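Local coordinates for protein CrmK (Actinoalloteichus sp. WH1-2216-6, PDB 5I1W) that uses a covalently bound FAD as an oxidoreductase and probably oxidises the hydroxymethyl group of a bipyridine alcohol in caerulomycin-type biosynthesis, at residues K341-D346 with Y449-L454; Y404-T409 with R419-I424. All coordinates share one frame; numbering follows the deposited sequence.

Contacts 1 and 2 meet on one antiparallel sheet, with centres about 11 Å apart. Strands 339-347 and 400-408 are neighbours in it, joined by backbone bonds such as Lys343 N to Tyr404 O (2.8 Å). Along the chain, 404-409 and 419-424 both fall between 341-346 and 449-454, which places contact 2 inside the loop closed by contact 1. Contact 2 lays helix 414-428 against the sheet. Contact 1 fastens the loop that follows strand 442-444. Both reach the bipyridine ligand, through Tyr449 and Met405. The sheet therefore lines part of the bipyridine site, probably the substrate pocket, beside the flavin, while helix 414-428 lies on the opposite face of the sheet.

Contact 1 of 2, residues K341-D346 with Y449-L454. With 67L (6-(hydroxymethyl)[2,2'-bipyridin]-4-ol), chain F; FAD (flavin-adenine dinucleotide), chain E.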
loop_
_atom_site.group_PDB
_atom_site.type_symbol
_atom_site.label_atom_id
_atom_site.label_comp_id
_atom_site.label_asym_id
_atom_site.label_seq_id
_atom_site.Cartn_x
_atom_site.Cartn_y
_atom_site.Cartn_z
ATOM N N LYS A 341 -0.917 -20.503 -1.912
ATOM C CA LYS A 341 -0.507 -21.374 -2.973
ATOM C C LYS A 341 -1.079 -20.765 -4.269
ATOM O O LYS A 341 -2.237 -20.388 -4.305
ATOM C CB LYS A 341 -1.011 -22.789 -2.685
ATOM C CG LYS A 341 -0.744 -23.820 -3.764
ATOM C CD LYS A 341 0.713 -24.280 -3.808
ATOM C CE LYS A 341 0.917 -25.382 -4.852
ATOM N NZ LYS A 341 2.311 -25.362 -5.406
ATOM N N VAL A 342 -0.252 -20.616 -5.299
ATOM C CA VAL A 342 -0.702 -20.117 -6.601
ATOM C C VAL A 342 -0.443 -21.124 -7.666
ATOM O O VAL A 342 0.395 -22.003 -7.465
ATOM C CB VAL A 342 -0.003 -18.832 -6.995
ATOM C CG1 VAL A 342 -0.261 -17.791 -5.945
ATOM C CG2 VAL A 342 1.495 -19.063 -7.145
ATOM N N LYS A 343 -1.195 -21.041 -8.782
ATOM C CA LYS A 343 -0.933 -21.852 -9.989
ATOM C C LYS A 343 -1.214 -21.019 -11.203
ATOM O O LYS A 343 -1.804 -19.947 -11.114
ATOM C CB LYS A 343 -1.777 -23.145 -10.037
ATOM C CG LYS A 343 -1.513 -24.089 -8.879
ATOM C CD LYS A 343 -2.342 -25.339 -8.941
ATOM C CE LYS A 343 -1.783 -26.341 -7.964
ATOM N NZ LYS A 343 -0.893 -27.372 -8.616
ATOM N N SER A 344 -0.852 -21.542 -12.354
ATOM C CA SER A 344 -0.898 -20.763 -13.552
ATOM C C SER A 344 -1.160 -21.663 -14.748
ATOM O O SER A 344 -0.751 -22.842 -14.767
ATOM C CB SER A 344 0.489 -20.071 -13.678
ATOM O OG SER A 344 0.759 -19.568 -14.963
ATOM N N ALA A 345 -1.841 -21.126 -15.742
ATOM C CA ALA A 345 -2.058 -21.819 -17.013
ATOM C C ALA A 345 -2.438 -20.785 -18.065
ATOM O O ALA A 345 -3.317 -19.927 -17.831
ATOM C CB ALA A 345 -3.177 -22.852 -16.891
ATOM N N ASP A 346 -1.781 -20.823 -19.204
ATOM C CA ASP A 346 -2.056 -19.877 -20.253
ATOM C C ASP A 346 -2.835 -20.524 -21.370
ATOM O O ASP A 346 -2.657 -21.706 -21.622
ATOM C CB ASP A 346 -0.761 -19.324 -20.775
ATOM C CG ASP A 346 -0.049 -18.486 -19.731
ATOM O OD1 ASP A 346 -0.691 -18.203 -18.663
ATOM O OD2 ASP A 346 1.151 -18.117 -19.941
ATOM N N TYR A 449 4.533 -17.136 -11.555
ATOM C CA TYR A 449 3.542 -17.851 -10.722
ATOM C C TYR A 449 3.984 -19.325 -10.524
ATOM O O TYR A 449 3.277 -20.249 -10.903
ATOM C CB TYR A 449 2.206 -17.841 -11.426
ATOM C CG TYR A 449 1.582 -16.459 -11.777
ATOM C CD1 TYR A 449 1.763 -15.340 -10.971
ATOM C CD2 TYR A 449 0.713 -16.322 -12.886
ATOM C CE1 TYR A 449 1.181 -14.117 -11.285
ATOM C CE2 TYR A 449 0.087 -15.104 -13.194
ATOM C CZ TYR A 449 0.333 -13.999 -12.395
ATOM O OH TYR A 449 -0.248 -12.762 -12.709
ATOM N N PRO A 450 5.162 -19.565 -9.950
ATOM C CA PRO A 450 5.680 -20.943 -10.061
ATOM C C PRO A 450 4.949 -21.871 -9.137
ATOM O O PRO A 450 4.487 -21.450 -8.066
ATOM C CB PRO A 450 7.100 -20.815 -9.579
ATOM C CG PRO A 450 7.035 -19.709 -8.577
ATOM C CD PRO A 450 6.011 -18.744 -9.073
ATOM N N ASP A 451 4.939 -23.130 -9.523
ATOM C CA ASP A 451 4.223 -24.169 -8.822
ATOM C C ASP A 451 5.023 -25.456 -8.877
ATOM O O ASP A 451 5.128 -26.075 -9.927
ATOM C CB ASP A 451 2.886 -24.335 -9.519
ATOM C CG ASP A 451 2.092 -25.525 -9.022
ATOM O OD1 ASP A 451 2.457 -26.147 -7.959
ATOM O OD2 ASP A 451 1.094 -25.852 -9.738
ATOM N N ILE A 452 5.559 -25.894 -7.748
ATOM C CA ILE A 452 6.427 -27.083 -7.752
ATOM C C ILE A 452 5.677 -28.383 -7.942
ATOM O O ILE A 452 6.307 -29.390 -8.235
ATOM C CB ILE A 452 7.276 -27.251 -6.452
ATOM C CG1 ILE A 452 6.361 -27.514 -5.214
ATOM C CG2 ILE A 452 8.205 -26.063 -6.312
ATOM C CD1 ILE A 452 7.100 -27.691 -3.890
ATOM N N ASP A 453 4.358 -28.390 -7.819
ATOM C CA ASP A 453 3.621 -29.592 -8.190
ATOM C C ASP A 453 3.839 -29.958 -9.643
ATOM O O ASP A 453 3.602 -31.100 -9.979
ATOM C CB ASP A 453 2.111 -29.475 -7.949
ATOM C CG ASP A 453 1.763 -28.996 -6.528
ATOM O OD1 ASP A 453 2.497 -29.411 -5.614
ATOM O OD2 ASP A 453 0.785 -28.182 -6.323
ATOM N N LEU A 454 4.234 -29.017 -10.520
ATOM C CA LEU A 454 4.581 -29.357 -11.918
ATOM C C LEU A 454 5.749 -30.344 -12.043
ATOM O O LEU A 454 5.887 -30.996 -13.063
ATOM C CB LEU A 454 4.859 -28.141 -12.803
ATOM C CG LEU A 454 3.720 -27.144 -13.078
ATOM C CD1 LEU A 454 4.098 -26.163 -14.186
ATOM C CD2 LEU A 454 2.404 -27.859 -13.400
HETATM C CAC 67L F . 1.114 -14.016 -5.269
HETATM C CAB 67L F . 2.290 -14.733 -5.030
HETATM C CAA 67L F . 3.045 -15.232 -6.083
HETATM C CAF 67L F . 2.596 -15.017 -7.394
HETATM N NAE 67L F . 1.375 -14.291 -7.632
HETATM C CAD 67L F . 0.663 -13.809 -6.579
HETATM C CAG 67L F . -0.493 -13.087 -6.846
HETATM N NAL 67L F . -0.784 -12.808 -8.151
HETATM C CAH 67L F . -1.334 -12.671 -5.819
HETATM C CAI 67L F . -2.461 -11.967 -6.171
HETATM O OAM 67L F . -3.248 -11.596 -5.153
HETATM C CAJ 67L F . -2.766 -11.669 -7.516
HETATM C CAK 67L F . -1.885 -12.112 -8.516
HETATM C CAN 67L F . -2.106 -11.857 -9.887
HETATM O OAO 67L F . -0.928 -11.270 -10.484
HETATM P PA FAD E . 11.280 -12.217 -4.494
HETATM O O1A FAD E . 10.513 -13.271 -3.735
HETATM O O2A FAD E . 12.189 -11.396 -3.631
HETATM O O5B FAD E . 12.072 -12.930 -5.660
HETATM C C5B FAD E . 11.501 -13.778 -6.670
HETATM C C4B FAD E . 12.619 -14.609 -7.292
HETATM O O4B FAD E . 13.531 -13.692 -7.978
HETATM C C3B FAD E . 13.436 -15.336 -6.234
HETATM O O3B FAD E . 13.951 -16.533 -6.762
HETATM C C2B FAD E . 14.597 -14.370 -5.996
HETATM O O2B FAD E . 15.772 -14.998 -5.565
HETATM C C1B FAD E . 14.785 -13.731 -7.344
HETATM N N9A FAD E . 15.226 -12.348 -7.200
HETATM C C8A FAD E . 14.645 -11.328 -6.544
HETATM N N7A FAD E . 15.469 -10.265 -6.618
HETATM C C5A FAD E . 16.514 -10.592 -7.392
HETATM C C6A FAD E . 17.703 -9.910 -7.933
HETATM N N6A FAD E . 17.878 -8.643 -7.628
HETATM N N1A FAD E . 18.571 -10.575 -8.697
HETATM C C2A FAD E . 18.354 -11.871 -8.955
HETATM N N3A FAD E . 17.285 -12.541 -8.500
HETATM C C4A FAD E . 16.370 -11.945 -7.753
HETATM N N1 FAD E . 3.491 -10.805 -11.822
HETATM C C2 FAD E . 3.128 -10.205 -12.992
HETATM O O2 FAD E . 3.818 -10.391 -14.009
HETATM N N3 FAD E . 2.039 -9.422 -13.076
HETATM C C4 FAD E . 1.270 -9.177 -12.011
HETATM O O4 FAD E . 0.278 -8.428 -12.094
HETATM C C4X FAD E . 1.595 -9.777 -10.723
HETATM N N5 FAD E . 0.841 -9.586 -9.600
HETATM C C5X FAD E . 1.314 -9.998 -8.399
HETATM C C6 FAD E . 0.670 -9.619 -7.219
HETATM C C7 FAD E . 1.109 -10.005 -5.949
HETATM C C7M FAD E . 0.362 -9.567 -4.656
HETATM C C8 FAD E . 2.324 -10.869 -5.928
HETATM C C8M FAD E . 2.842 -11.353 -4.620
HETATM C C9 FAD E . 2.962 -11.283 -7.082
HETATM C C9A FAD E . 2.499 -10.887 -8.327
HETATM N N10 FAD E . 3.143 -11.242 -9.519
HETATM C C10 FAD E . 2.779 -10.632 -10.702
HETATM C "C1'" FAD E . 4.171 -12.261 -9.577
HETATM C "C2'" FAD E . 5.523 -11.569 -9.417
HETATM O "O2'" FAD E . 5.910 -10.995 -10.672
HETATM C "C3'" FAD E . 6.558 -12.551 -8.895
HETATM O "O3'" FAD E . 6.130 -12.952 -7.592
HETATM C "C4'" FAD E . 7.977 -11.967 -8.826
HETATM O "O4'" FAD E . 8.889 -13.071 -8.997
HETATM C "C5'" FAD E . 8.206 -11.234 -7.503
HETATM O "O5'" FAD E . 9.440 -10.502 -7.561
HETATM P P FAD E . 10.029 -10.100 -6.140
HETATM O O1P FAD E . 8.963 -9.441 -5.372
HETATM O O2P FAD E . 11.369 -9.443 -6.299
HETATM O O3P FAD E . 10.105 -11.421 -5.226
HETATM O O HOH W 1 2.805 -22.269 -6.100
HETATM O O HOH W 2 0.780 -24.252 -12.047
#
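Asp451 OD1 is gripped by two donors from opposite faces of its carboxylate. Lys341 NZ comes from above the plane at 2.7 Å from Asp451 OD1. The backbone N of Asp453 reaches the same oxygen from the other face and closes an Asx turn. Asp451 CG stands anti to its own backbone N (chi1 172°), and this turns the carboxylate to the lysines, one oxygen to each. Lys343 NZ takes Asp451 OD2 on the syn side at 2.7 Å. Lys343 NZ also meets the anti lone pair of Asp453 OD2, at 3.0 Å. Lys341 NZ completes the four-residue network with a salt bridge to Asp453 OD2 (3.3 Å). The lysines probably offset the repulsion between Asp451 OD1 and Asp453 OD2, 3.1 Å apart. Glu67 and Arg422 extend the network. These bonds tie strand 339-347 of the eight-stranded antiparallel sheet to the loop of the berberine-like region. A water links Ser344 N to Asp451 OD2. Ser344 CB lies in the plane of the Tyr449 ring, at its edge, and packs on Tyr449 CB at 3.6 Å. Ser344 OG bonds to Tyr446 N. Tyr449 OH hydrogen-bonds to the ligand hydroxyl OAO at 2.8 Å and to Tyr138 OH.

Contact 2 of 2, residues Y404-T409 with R419-I424; sequences YMVAWT and RWIREI. With 67L (6-(hydroxymethyl)[2,2'-bipyridin]-4-ol), chain F.
Ile421 carries CG1 anti to its backbone N (chi1 -168°) and continues extended through chi2 (167°), which drives CD1 down onto the strand backbone. Val406 has CG1 anti to its carbonyl carbon, and this turns the methyl towards Trp420. The contact belongs to a helix-on-sheet layer, with helix 414-428 packed on strand 400-408, an inner strand of an antiparallel sheet. The two segments run almost antiparallel, with axes 8.6 Å apart at closest approach. The interface between them is apolar. Ile421 CD1 rests over the peptide between Tyr404 and Met405, 3.7 Å from Met405 N. It also touches Tyr404 CB. Val406 straddles two helix residues. Val406 CG1 meets the six-membered ring of Trp420 obliquely, 3.4 Å from Trp420 CE3. Val406 CG2 lies against Ile421 CB at 3.9 Å. The indole is fixed elsewhere as well: Trp420 NE1 bonds to His362 O, and Tyr368 stacks on the ring. Ile424 CG2 sits 4.0 Å above one face of the same indole, offset toward its rim. That methyl also meets the edge of the Tyr404 ring. Met405 CB leaves the strand away from the helix, and the side chain ends at the ligand. There Met405 SD lies 3.9 Å from ligand CAH, and Met405 CE approaches the ligand hydroxyl OAM at 3.1 Å.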
loop_
_atom_site.group_PDB
_atom_site.type_symbol
_atom_site.label_atom_id
_atom_site.label_comp_id
_atom_site.label_asym_id
_atom_site.label_seq_id
_atom_site.Cartn_x
_atom_site.Cartn_y
_atom_site.Cartn_z
ATOM N N TYR A 404 -4.572 -19.342 -10.463
ATOM C CA TYR A 404 -5.333 -20.030 -9.403
ATOM C C TYR A 404 -4.651 -19.654 -8.124
ATOM O O TYR A 404 -3.401 -19.498 -8.087
ATOM C CB TYR A 404 -5.255 -21.495 -9.543
ATOM C CG TYR A 404 -5.805 -22.068 -10.802
ATOM C CD1 TYR A 404 -5.211 -21.829 -12.050
ATOM C CD2 TYR A 404 -6.919 -22.903 -10.740
ATOM C CE1 TYR A 404 -5.728 -22.385 -13.195
ATOM C CE2 TYR A 404 -7.419 -23.459 -11.879
ATOM C CZ TYR A 404 -6.838 -23.195 -13.084
ATOM O OH TYR A 404 -7.413 -23.761 -14.163
ATOM N N MET A 405 -5.445 -19.449 -7.090
ATOM C CA MET A 405 -4.915 -19.044 -5.785
ATOM C C MET A 405 -5.831 -19.424 -4.641
ATOM O O MET A 405 -7.034 -19.277 -4.752
ATOM C CB MET A 405 -4.641 -17.545 -5.692
ATOM C CG MET A 405 -4.112 -17.170 -4.307
ATOM S SD MET A 405 -3.062 -15.721 -4.151
ATOM C CE MET A 405 -4.254 -14.386 -4.187
ATOM N N VAL A 406 -5.214 -19.905 -3.562
ATOM C CA VAL A 406 -5.814 -19.972 -2.227
ATOM C C VAL A 406 -4.878 -19.282 -1.247
ATOM O O VAL A 406 -3.671 -19.382 -1.342
ATOM C CB VAL A 406 -6.113 -21.400 -1.766
ATOM C CG1 VAL A 406 -7.286 -21.932 -2.525
ATOM C CG2 VAL A 406 -4.940 -22.336 -2.008
ATOM N N ALA A 407 -5.488 -18.540 -0.348
ATOM C CA ALA A 407 -4.824 -17.767 0.687
ATOM C C ALA A 407 -5.531 -18.054 1.981
ATOM O O ALA A 407 -6.763 -18.072 2.019
ATOM C CB ALA A 407 -4.903 -16.290 0.361
ATOM N N TRP A 408 -4.785 -18.321 3.038
ATOM C CA TRP A 408 -5.417 -18.580 4.344
ATOM C C TRP A 408 -4.438 -18.163 5.438
ATOM O O TRP A 408 -3.284 -17.770 5.122
ATOM C CB TRP A 408 -5.814 -20.068 4.466
ATOM C CG TRP A 408 -4.629 -21.066 4.528
ATOM C CD1 TRP A 408 -4.107 -21.661 5.643
ATOM C CD2 TRP A 408 -3.833 -21.515 3.438
ATOM N NE1 TRP A 408 -3.075 -22.490 5.300
ATOM C CE2 TRP A 408 -2.895 -22.421 3.942
ATOM C CE3 TRP A 408 -3.877 -21.304 2.066
ATOM C CZ2 TRP A 408 -1.969 -23.049 3.128
ATOM C CZ3 TRP A 408 -2.971 -21.929 1.272
ATOM C CH2 TRP A 408 -2.014 -22.778 1.799
ATOM N N THR A 409 -4.849 -18.281 6.706
ATOM C CA THR A 409 -3.991 -17.848 7.817
ATOM C C THR A 409 -3.602 -18.933 8.803
ATOM O O THR A 409 -2.571 -18.818 9.490
ATOM C CB THR A 409 -4.647 -16.739 8.612
ATOM O OG1 THR A 409 -5.934 -17.179 9.005
ATOM C CG2 THR A 409 -4.813 -15.485 7.778
ATOM N N ARG A 419 -5.086 -29.278 -1.066
ATOM C CA ARG A 419 -5.920 -30.255 -1.726
ATOM C C ARG A 419 -6.920 -29.609 -2.665
ATOM O O ARG A 419 -7.124 -30.089 -3.783
ATOM C CB ARG A 419 -6.653 -31.105 -0.690
ATOM C CG ARG A 419 -7.390 -32.300 -1.271
ATOM C CD ARG A 419 -7.746 -33.383 -0.231
ATOM N NE ARG A 419 -8.715 -32.901 0.777
ATOM C CZ ARG A 419 -8.447 -32.661 2.072
ATOM N NH1 ARG A 419 -7.229 -32.879 2.585
ATOM N NH2 ARG A 419 -9.412 -32.198 2.875
ATOM N N TRP A 420 -7.533 -28.504 -2.239
ATOM C CA TRP A 420 -8.558 -27.860 -3.031
ATOM C C TRP A 420 -7.946 -27.283 -4.297
ATOM O O TRP A 420 -8.484 -27.515 -5.383
ATOM C CB TRP A 420 -9.276 -26.771 -2.244
ATOM C CG TRP A 420 -10.316 -26.108 -3.065
ATOM C CD1 TRP A 420 -11.605 -26.494 -3.197
ATOM C CD2 TRP A 420 -10.136 -24.990 -3.960
ATOM N NE1 TRP A 420 -12.239 -25.700 -4.114
ATOM C CE2 TRP A 420 -11.361 -24.762 -4.587
ATOM C CE3 TRP A 420 -9.057 -24.171 -4.287
ATOM C CZ2 TRP A 420 -11.546 -23.739 -5.518
ATOM C CZ3 TRP A 420 -9.250 -23.134 -5.193
ATOM C CH2 TRP A 420 -10.470 -22.941 -5.814
ATOM N N ILE A 421 -6.831 -26.553 -4.181
ATOM C CA ILE A 421 -6.233 -25.928 -5.366
ATOM C C ILE A 421 -5.668 -27.002 -6.297
ATOM O O ILE A 421 -5.912 -26.966 -7.498
ATOM C CB ILE A 421 -5.239 -24.813 -5.000
ATOM C CG1 ILE A 421 -4.879 -23.997 -6.235
ATOM C CG2 ILE A 421 -3.976 -25.365 -4.364
ATOM C CD1 ILE A 421 -4.166 -22.703 -5.923
ATOM N N ARG A 422 -4.993 -28.022 -5.757
ATOM C CA ARG A 422 -4.476 -29.108 -6.608
ATOM C C ARG A 422 -5.518 -29.890 -7.394
ATOM O O ARG A 422 -5.328 -30.180 -8.580
ATOM C CB ARG A 422 -3.679 -30.094 -5.772
ATOM C CG ARG A 422 -2.314 -29.556 -5.415
ATOM C CD ARG A 422 -1.701 -30.357 -4.306
ATOM N NE ARG A 422 -0.402 -29.819 -3.993
ATOM C CZ ARG A 422 0.300 -30.140 -2.918
ATOM N NH1 ARG A 422 -0.202 -30.987 -2.019
ATOM N NH2 ARG A 422 1.499 -29.578 -2.732
ATOM N N GLU A 423 -6.618 -30.219 -6.716
ATOM C CA GLU A 423 -7.702 -30.937 -7.324
ATOM C C GLU A 423 -8.389 -30.151 -8.435
ATOM O O GLU A 423 -8.584 -30.688 -9.513
ATOM C CB GLU A 423 -8.725 -31.400 -6.270
ATOM C CG GLU A 423 -8.311 -32.673 -5.546
ATOM C CD GLU A 423 -9.321 -33.117 -4.463
ATOM O OE1 GLU A 423 -10.488 -32.642 -4.482
ATOM O OE2 GLU A 423 -8.961 -33.949 -3.587
ATOM N N ILE A 424 -8.756 -28.892 -8.189
ATOM C CA ILE A 424 -9.404 -28.112 -9.231
ATOM C C ILE A 424 -8.457 -27.988 -10.440
ATOM O O ILE A 424 -8.890 -28.166 -11.594
ATOM C CB ILE A 424 -9.962 -26.734 -8.721
ATOM C CG1 ILE A 424 -10.844 -26.107 -9.777
ATOM C CG2 ILE A 424 -8.863 -25.699 -8.388
ATOM C CD1 ILE A 424 -11.411 -24.761 -9.365
HETATM C CAC 67L F . 1.114 -14.016 -5.269
HETATM C CAB 67L F . 2.290 -14.733 -5.030
HETATM C CAA 67L F . 3.045 -15.232 -6.083
HETATM C CAF 67L F . 2.596 -15.017 -7.394
HETATM N NAE 67L F . 1.375 -14.291 -7.632
HETATM C CAD 67L F . 0.663 -13.809 -6.579
HETATM C CAG 67L F . -0.493 -13.087 -6.846
HETATM N NAL 67L F . -0.784 -12.808 -8.151
HETATM C CAH 67L F . -1.334 -12.671 -5.819
HETATM C CAI 67L F . -2.461 -11.967 -6.171
HETATM O OAM 67L F . -3.248 -11.596 -5.153
HETATM C CAJ 67L F . -2.766 -11.669 -7.516
HETATM C CAK 67L F . -1.885 -12.112 -8.516
HETATM C CAN 67L F . -2.106 -11.857 -9.887
HETATM O OAO 67L F . -0.928 -11.270 -10.484
#